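Local coordinates for single-stranded DNA-binding protein (Enterobacter phage Enc34, PDB 5ODK) that probably binds single-stranded DNA through an OB fold, as a phage single-stranded DNA-binding protein associated with DNA replication, at residues E138-W152 and A164-F178. Sequence-based numbering, arbitrary orientation.
Sequences EIYGGCWVSSVIRPW and ANLLSVLKRKDDEPF. With PO4 (phosphate ion), chain D.
Trp-144 pairs with Lys-173 at one end of an antiparallel ladder between strands 144-156 and 159-173 of the OB fold, followed here to Pro-151 and Ala-164. Paired backbone bonds join Trp-144 with Lys-173, Ser-146 with Leu-170, Val-148 with Ser-168 and Arg-150 with Asn-165. Two classic beta bulges interrupt the ladder: Trp-144 O accepts from Arg-172 N and Lys-173 N, and Val-148 O from Leu-167 N and Ser-168 N. Beside the second bulge, Ser-147 OG, set anti to its own N (chi1 178°), bonds Ser-168 O at 2.9 Å, an oxygen that Val-148 N shares.

Charged and polar groups gather at the Trp-144/Lys-173 end of the hairpin. Lys-171, extended, sends NZ into the carbonyl plane of Glu-138 O (2.8 Å) and forms a salt bridge with Asp-174 OD1; water 1 links NZ to Glu-138 OE2. Tyr-140 OH donates to the anti lone pair of the same OD1 (2.6 Å), ring and carboxylate nearly coplanar, and accepts from Asp-175 N. Trp-144 NE1 points straight at Asp-175 OD2 (2.8 Å, 176°), in the indole plane, while Lys-173 lays CE and NZ over an indole face as CH-pi and cation-pi contacts.

Among apolar side chains, Val-145 CG1 meets Val-169 CG1 at 3.8 Å and Ile-139 CD1 reaches the same methyl; Gly-142 CA makes a CH-pi contact over the Phe-178 ring, 3.8 Å from its centroid.

At the far end Arg-150 NH2 bonds phosphate O1 (2.8 Å), and water 3 joins that oxygen to Arg-150 NE and Asn-165 ND2. The ion, probably from the crystallisation liquor, is consistent with phosphate affinity here but need not mark the DNA path. Asp-174 and Asp-175 tie the tail after strand 159-173 to Tyr-140 and Trp-144, while Lys-171 holds the end of helix 132-138.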
loop_
_atom_site.group_PDB
_atom_site.type_symbol
_atom_site.label_atom_id
_atom_site.label_comp_id
_atom_site.label_asym_id
_atom_site.label_seq_id
_atom_site.Cartn_x
_atom_site.Cartn_y
_atom_site.Cartn_z
ATOM N N GLU A 138 -16.107 -3.908 -7.066
ATOM C CA GLU A 138 -16.086 -2.643 -6.314
ATOM C C GLU A 138 -14.753 -1.924 -6.512
ATOM O O GLU A 138 -14.710 -0.713 -6.732
ATOM C CB GLU A 138 -16.282 -2.902 -4.804
ATOM C CG GLU A 138 -16.256 -1.691 -3.847
ATOM C CD GLU A 138 -17.561 -0.944 -3.790
ATOM O OE1 GLU A 138 -18.597 -1.525 -4.206
ATOM O OE2 GLU A 138 -17.541 0.210 -3.318
ATOM N N ILE A 139 -13.669 -2.663 -6.350
ATOM C CA ILE A 139 -12.313 -2.065 -6.362
ATOM C C ILE A 139 -11.562 -2.607 -7.586
ATOM O O ILE A 139 -10.926 -3.654 -7.566
ATOM C CB ILE A 139 -11.605 -2.263 -5.004
ATOM C CG1 ILE A 139 -12.411 -1.530 -3.918
ATOM C CG2 ILE A 139 -10.172 -1.742 -5.074
ATOM C CD1 ILE A 139 -11.954 -1.797 -2.517
ATOM N N TYR A 140 -11.647 -1.853 -8.667
ATOM C CA TYR A 140 -11.040 -2.211 -9.932
ATOM C C TYR A 140 -9.799 -1.345 -10.133
ATOM O O TYR A 140 -9.747 -0.217 -9.643
ATOM C CB TYR A 140 -12.063 -2.040 -11.079
ATOM C CG TYR A 140 -12.701 -0.673 -11.097
ATOM C CD1 TYR A 140 -13.841 -0.398 -10.361
ATOM C CD2 TYR A 140 -12.114 0.376 -11.786
ATOM C CE1 TYR A 140 -14.369 0.870 -10.291
ATOM C CE2 TYR A 140 -12.642 1.655 -11.736
ATOM C CZ TYR A 140 -13.770 1.901 -10.985
ATOM O OH TYR A 140 -14.285 3.151 -10.913
ATOM N N GLY A 141 -8.866 -1.822 -10.950
ATOM C CA GLY A 141 -7.680 -1.038 -11.258
ATOM C C GLY A 141 -8.108 0.249 -11.928
ATOM O O GLY A 141 -8.854 0.225 -12.920
ATOM N N GLY A 142 -7.645 1.376 -11.391
ATOM C CA GLY A 142 -8.023 2.682 -11.882
ATOM C C GLY A 142 -8.890 3.481 -10.929
ATOM O O GLY A 142 -8.975 4.691 -11.060
ATOM N N CYS A 143 -9.585 2.815 -10.007
ATOM C CA CYS A 143 -10.319 3.528 -8.985
ATOM C C CYS A 143 -9.387 4.112 -7.924
ATOM O O CYS A 143 -8.211 3.735 -7.857
ATOM C CB CYS A 143 -11.467 2.707 -8.381
ATOM S SG CYS A 143 -10.943 1.543 -7.118
ATOM N N TRP A 144 -9.929 4.999 -7.096
ATOM C CA TRP A 144 -9.172 5.594 -5.989
ATOM C C TRP A 144 -9.594 4.961 -4.688
ATOM O O TRP A 144 -10.782 4.669 -4.457
ATOM C CB TRP A 144 -9.406 7.094 -5.939
ATOM C CG TRP A 144 -8.877 7.778 -7.164
ATOM C CD1 TRP A 144 -9.443 7.820 -8.398
ATOM C CD2 TRP A 144 -7.643 8.521 -7.280
ATOM N NE1 TRP A 144 -8.648 8.505 -9.275
ATOM C CE2 TRP A 144 -7.521 8.926 -8.617
ATOM C CE3 TRP A 144 -6.621 8.835 -6.382
ATOM C CZ2 TRP A 144 -6.425 9.671 -9.085
ATOM C CZ3 TRP A 144 -5.517 9.553 -6.836
ATOM C CH2 TRP A 144 -5.433 9.966 -8.180
ATOM N N VAL A 145 -8.621 4.771 -3.813
ATOM C CA VAL A 145 -8.751 4.095 -2.529
ATOM C C VAL A 145 -7.961 4.811 -1.458
ATOM O O VAL A 145 -7.139 5.689 -1.750
ATOM C CB VAL A 145 -8.260 2.616 -2.616
ATOM C CG1 VAL A 145 -9.050 1.868 -3.686
ATOM C CG2 VAL A 145 -6.766 2.519 -2.877
ATOM N N SER A 146 -8.166 4.395 -0.224
ATOM C CA SER A 146 -7.253 4.640 0.872
ATOM C C SER A 146 -6.883 3.304 1.448
ATOM O O SER A 146 -7.687 2.378 1.448
ATOM C CB SER A 146 -7.869 5.548 1.928
ATOM O OG SER A 146 -8.159 6.786 1.349
ATOM N N SER A 147 -5.666 3.140 1.920
ATOM C CA SER A 147 -5.199 1.820 2.332
ATOM C C SER A 147 -4.321 1.907 3.552
ATOM O O SER A 147 -3.512 2.856 3.668
ATOM C CB SER A 147 -4.450 1.171 1.172
ATOM O OG SER A 147 -3.901 -0.096 1.473
ATOM N N VAL A 148 -4.426 0.933 4.434
ATOM C CA VAL A 148 -3.518 0.771 5.563
ATOM C C VAL A 148 -2.550 -0.357 5.271
ATOM O O VAL A 148 -2.956 -1.481 4.916
ATOM C CB VAL A 148 -4.253 0.552 6.902
ATOM C CG1 VAL A 148 -3.248 0.386 8.025
ATOM C CG2 VAL A 148 -5.183 1.703 7.196
ATOM N N ILE A 149 -1.268 -0.011 5.421
ATOM C CA ILE A 149 -0.164 -0.912 5.185
ATOM C C ILE A 149 0.776 -0.898 6.390
ATOM O O ILE A 149 0.664 -0.022 7.265
ATOM C CB ILE A 149 0.613 -0.534 3.887
ATOM C CG1 ILE A 149 1.262 0.858 4.007
ATOM C CG2 ILE A 149 -0.308 -0.592 2.675
ATOM C CD1 ILE A 149 2.192 1.196 2.871
ATOM N N ARG A 150 1.690 -1.847 6.447
ATOM C CA ARG A 150 2.759 -1.749 7.447
ATOM C C ARG A 150 3.990 -2.442 6.900
ATOM O O ARG A 150 3.898 -3.552 6.395
ATOM C CB ARG A 150 2.375 -2.358 8.787
ATOM C CG ARG A 150 3.351 -1.884 9.865
ATOM C CD ARG A 150 2.896 -2.199 11.264
ATOM N NE ARG A 150 2.986 -3.629 11.552
ATOM C CZ ARG A 150 2.776 -4.156 12.761
ATOM N NH1 ARG A 150 2.359 -3.391 13.788
ATOM N NH2 ARG A 150 2.956 -5.447 12.942
ATOM N N PRO A 151 5.162 -1.796 7.018
ATOM C CA PRO A 151 6.377 -2.441 6.493
ATOM C C PRO A 151 6.779 -3.690 7.288
ATOM O O PRO A 151 6.418 -3.866 8.465
ATOM C CB PRO A 151 7.439 -1.369 6.726
ATOM C CG PRO A 151 6.703 -0.082 6.803
ATOM C CD PRO A 151 5.456 -0.453 7.568
ATOM N N TRP A 152 7.544 -4.548 6.631
ATOM C CA TRP A 152 8.230 -5.673 7.267
ATOM C C TRP A 152 9.501 -5.963 6.475
ATOM O O TRP A 152 9.603 -5.630 5.306
ATOM C CB TRP A 152 7.337 -6.911 7.394
ATOM C CG TRP A 152 6.831 -7.518 6.152
ATOM C CD1 TRP A 152 5.740 -7.112 5.423
ATOM C CD2 TRP A 152 7.324 -8.696 5.526
ATOM N NE1 TRP A 152 5.542 -7.940 4.362
ATOM C CE2 TRP A 152 6.470 -8.954 4.411
ATOM C CE3 TRP A 152 8.362 -9.594 5.811
ATOM C CZ2 TRP A 152 6.651 -10.056 3.573
ATOM C CZ3 TRP A 152 8.520 -10.719 4.972
ATOM C CH2 TRP A 152 7.670 -10.926 3.858
ATOM N N ALA A 164 5.726 -4.436 2.221
ATOM C CA ALA A 164 4.586 -3.829 2.905
ATOM C C ALA A 164 3.436 -4.852 3.012
ATOM O O ALA A 164 2.998 -5.407 1.991
ATOM C CB ALA A 164 4.099 -2.598 2.181
ATOM N N ASN A 165 2.989 -5.084 4.226
ATOM C CA ASN A 165 1.751 -5.825 4.461
ATOM C C ASN A 165 0.578 -4.951 4.061
ATOM O O ASN A 165 0.518 -3.777 4.385
ATOM C CB ASN A 165 1.595 -6.204 5.934
ATOM C CG ASN A 165 2.400 -7.412 6.326
ATOM O OD1 ASN A 165 2.409 -8.386 5.581
ATOM N ND2 ASN A 165 3.078 -7.342 7.478
ATOM N N LEU A 166 -0.382 -5.582 3.388
ATOM C CA LEU A 166 -1.640 -4.963 2.983
ATOM C C LEU A 166 -2.699 -5.323 3.987
ATOM O O LEU A 166 -3.079 -6.489 4.073
ATOM C CB LEU A 166 -2.032 -5.448 1.601
ATOM C CG LEU A 166 -3.327 -4.883 1.038
ATOM C CD1 LEU A 166 -3.271 -3.385 0.930
ATOM C CD2 LEU A 166 -3.630 -5.512 -0.307
ATOM N N LEU A 167 -3.205 -4.340 4.743
ATOM C CA LEU A 167 -4.097 -4.629 5.876
ATOM C C LEU A 167 -5.523 -4.148 5.671
ATOM O O LEU A 167 -6.454 -4.797 6.186
ATOM C CB LEU A 167 -3.499 -4.101 7.164
ATOM C CG LEU A 167 -2.165 -4.808 7.391
ATOM C CD1 LEU A 167 -1.160 -4.002 8.122
ATOM C CD2 LEU A 167 -2.273 -6.198 7.871
ATOM N N SER A 168 -5.733 -3.097 4.899
ATOM C CA SER A 168 -7.086 -2.654 4.562
ATOM C C SER A 168 -7.072 -1.873 3.279
ATOM O O SER A 168 -6.073 -1.204 2.959
ATOM C CB SER A 168 -7.666 -1.865 5.696
ATOM O OG SER A 168 -7.107 -0.611 5.835
ATOM N N VAL A 169 -8.182 -1.906 2.540
ATOM C CA VAL A 169 -8.413 -1.081 1.371
ATOM C C VAL A 169 -9.832 -0.551 1.460
ATOM O O VAL A 169 -10.757 -1.346 1.636
ATOM C CB VAL A 169 -8.229 -1.839 0.067
ATOM C CG1 VAL A 169 -8.438 -0.929 -1.128
ATOM C CG2 VAL A 169 -6.840 -2.469 0.014
ATOM N N LEU A 170 -10.002 0.748 1.316
ATOM C CA LEU A 170 -11.278 1.473 1.356
ATOM C C LEU A 170 -11.488 2.148 0.014
ATOM O O LEU A 170 -10.664 2.949 -0.406
ATOM C CB LEU A 170 -11.253 2.543 2.450
ATOM C CG LEU A 170 -12.342 3.619 2.446
ATOM C CD1 LEU A 170 -13.725 3.037 2.662
ATOM C CD2 LEU A 170 -12.057 4.731 3.443
ATOM N N LYS A 171 -12.609 1.852 -0.652
ATOM C CA LYS A 171 -12.939 2.539 -1.875
ATOM C C LYS A 171 -13.274 4.004 -1.584
ATOM O O LYS A 171 -14.034 4.290 -0.670
ATOM C CB LYS A 171 -14.103 1.880 -2.585
ATOM C CG LYS A 171 -14.379 2.561 -3.903
ATOM C CD LYS A 171 -14.915 1.735 -4.933
ATOM C CE LYS A 171 -15.043 2.486 -6.244
ATOM N NZ LYS A 171 -16.099 1.743 -6.927
ATOM N N ARG A 172 -12.682 4.907 -2.366
ATOM C CA ARG A 172 -12.899 6.334 -2.237
ATOM C C ARG A 172 -13.616 6.981 -3.405
ATOM O O ARG A 172 -14.481 7.827 -3.173
ATOM C CB ARG A 172 -11.561 7.041 -2.026
ATOM C CG ARG A 172 -10.896 6.759 -0.698
ATOM C CD ARG A 172 -11.574 7.418 0.471
ATOM N NE ARG A 172 -11.333 8.855 0.416
ATOM C CZ ARG A 172 -12.011 9.772 1.075
ATOM N NH1 ARG A 172 -13.027 9.437 1.875
ATOM N NH2 ARG A 172 -11.655 11.033 0.914
ATOM N N LYS A 173 -13.229 6.676 -4.636
ATOM C CA LYS A 173 -13.814 7.335 -5.807
ATOM C C LYS A 173 -13.690 6.461 -7.029
ATOM O O LYS A 173 -12.713 5.742 -7.169
ATOM C CB LYS A 173 -13.067 8.643 -6.089
ATOM C CG LYS A 173 -13.800 9.666 -6.938
ATOM C CD LYS A 173 -13.012 10.972 -7.053
ATOM C CE LYS A 173 -11.567 10.737 -7.488
ATOM N NZ LYS A 173 -10.934 11.872 -8.204
ATOM N N ASP A 174 -14.693 6.514 -7.907
ATOM C CA ASP A 174 -14.586 5.885 -9.202
ATOM C C ASP A 174 -13.756 6.749 -10.150
ATOM O O ASP A 174 -13.707 7.977 -10.020
ATOM C CB ASP A 174 -15.977 5.642 -9.779
ATOM C CG ASP A 174 -16.698 4.501 -9.062
ATOM O OD1 ASP A 174 -16.160 3.366 -9.099
ATOM O OD2 ASP A 174 -17.757 4.767 -8.448
ATOM N N ASP A 175 -13.113 6.089 -11.104
ATOM C CA ASP A 175 -12.378 6.776 -12.178
ATOM C C ASP A 175 -12.237 5.792 -13.341
ATOM O O ASP A 175 -12.733 4.666 -13.276
ATOM C CB ASP A 175 -11.019 7.286 -11.634
ATOM C CG ASP A 175 -10.365 8.382 -12.469
ATOM O OD1 ASP A 175 -10.841 8.700 -13.572
ATOM O OD2 ASP A 175 -9.320 8.874 -11.963
ATOM N N GLU A 176 -11.626 6.225 -14.427
ATOM C CA GLU A 176 -11.462 5.389 -15.606
ATOM C C GLU A 176 -10.691 4.110 -15.270
ATOM O O GLU A 176 -9.622 4.196 -14.670
ATOM C CB GLU A 176 -10.753 6.166 -16.729
ATOM C CG GLU A 176 -10.601 5.410 -18.052
ATOM C CD GLU A 176 -11.900 5.186 -18.802
ATOM O OE1 GLU A 176 -12.876 5.943 -18.586
ATOM O OE2 GLU A 176 -11.935 4.243 -19.632
ATOM N N PRO A 177 -11.240 2.933 -15.623
ATOM C CA PRO A 177 -10.476 1.701 -15.381
ATOM C C PRO A 177 -9.206 1.606 -16.209
ATOM O O PRO A 177 -9.185 1.991 -17.370
ATOM C CB PRO A 177 -11.453 0.575 -15.774
ATOM C CG PRO A 177 -12.781 1.212 -15.750
ATOM C CD PRO A 177 -12.579 2.638 -16.156
ATOM N N PHE A 178 -8.156 1.069 -15.602
ATOM C CA PHE A 178 -6.947 0.780 -16.366
ATOM C C PHE A 178 -7.156 -0.438 -17.286
ATOM O O PHE A 178 -6.452 -0.560 -18.272
ATOM C CB PHE A 178 -5.748 0.566 -15.428
ATOM C CG PHE A 178 -5.327 1.788 -14.633
ATOM C CD1 PHE A 178 -5.259 3.053 -15.198
ATOM C CD2 PHE A 178 -4.879 1.632 -13.315
ATOM C CE1 PHE A 178 -4.831 4.141 -14.451
ATOM C CE2 PHE A 178 -4.418 2.700 -12.587
ATOM C CZ PHE A 178 -4.429 3.973 -13.143
HETATM P P PO4 D . 5.586 -7.919 11.378
HETATM O O1 PO4 D . 4.342 -7.200 11.176
HETATM O O2 PO4 D . 5.615 -8.181 12.889
HETATM O O3 PO4 D . 5.715 -9.226 10.575
HETATM O O4 PO4 D . 6.814 -7.045 11.059
HETATM O O HOH W 1 -18.275 2.053 -5.299
HETATM O O HOH W 2 -8.244 1.350 4.355
HETATM O O HOH W 3 4.059 -5.282 9.393
HETATM O O HOH W 4 3.646 -8.519 2.309
#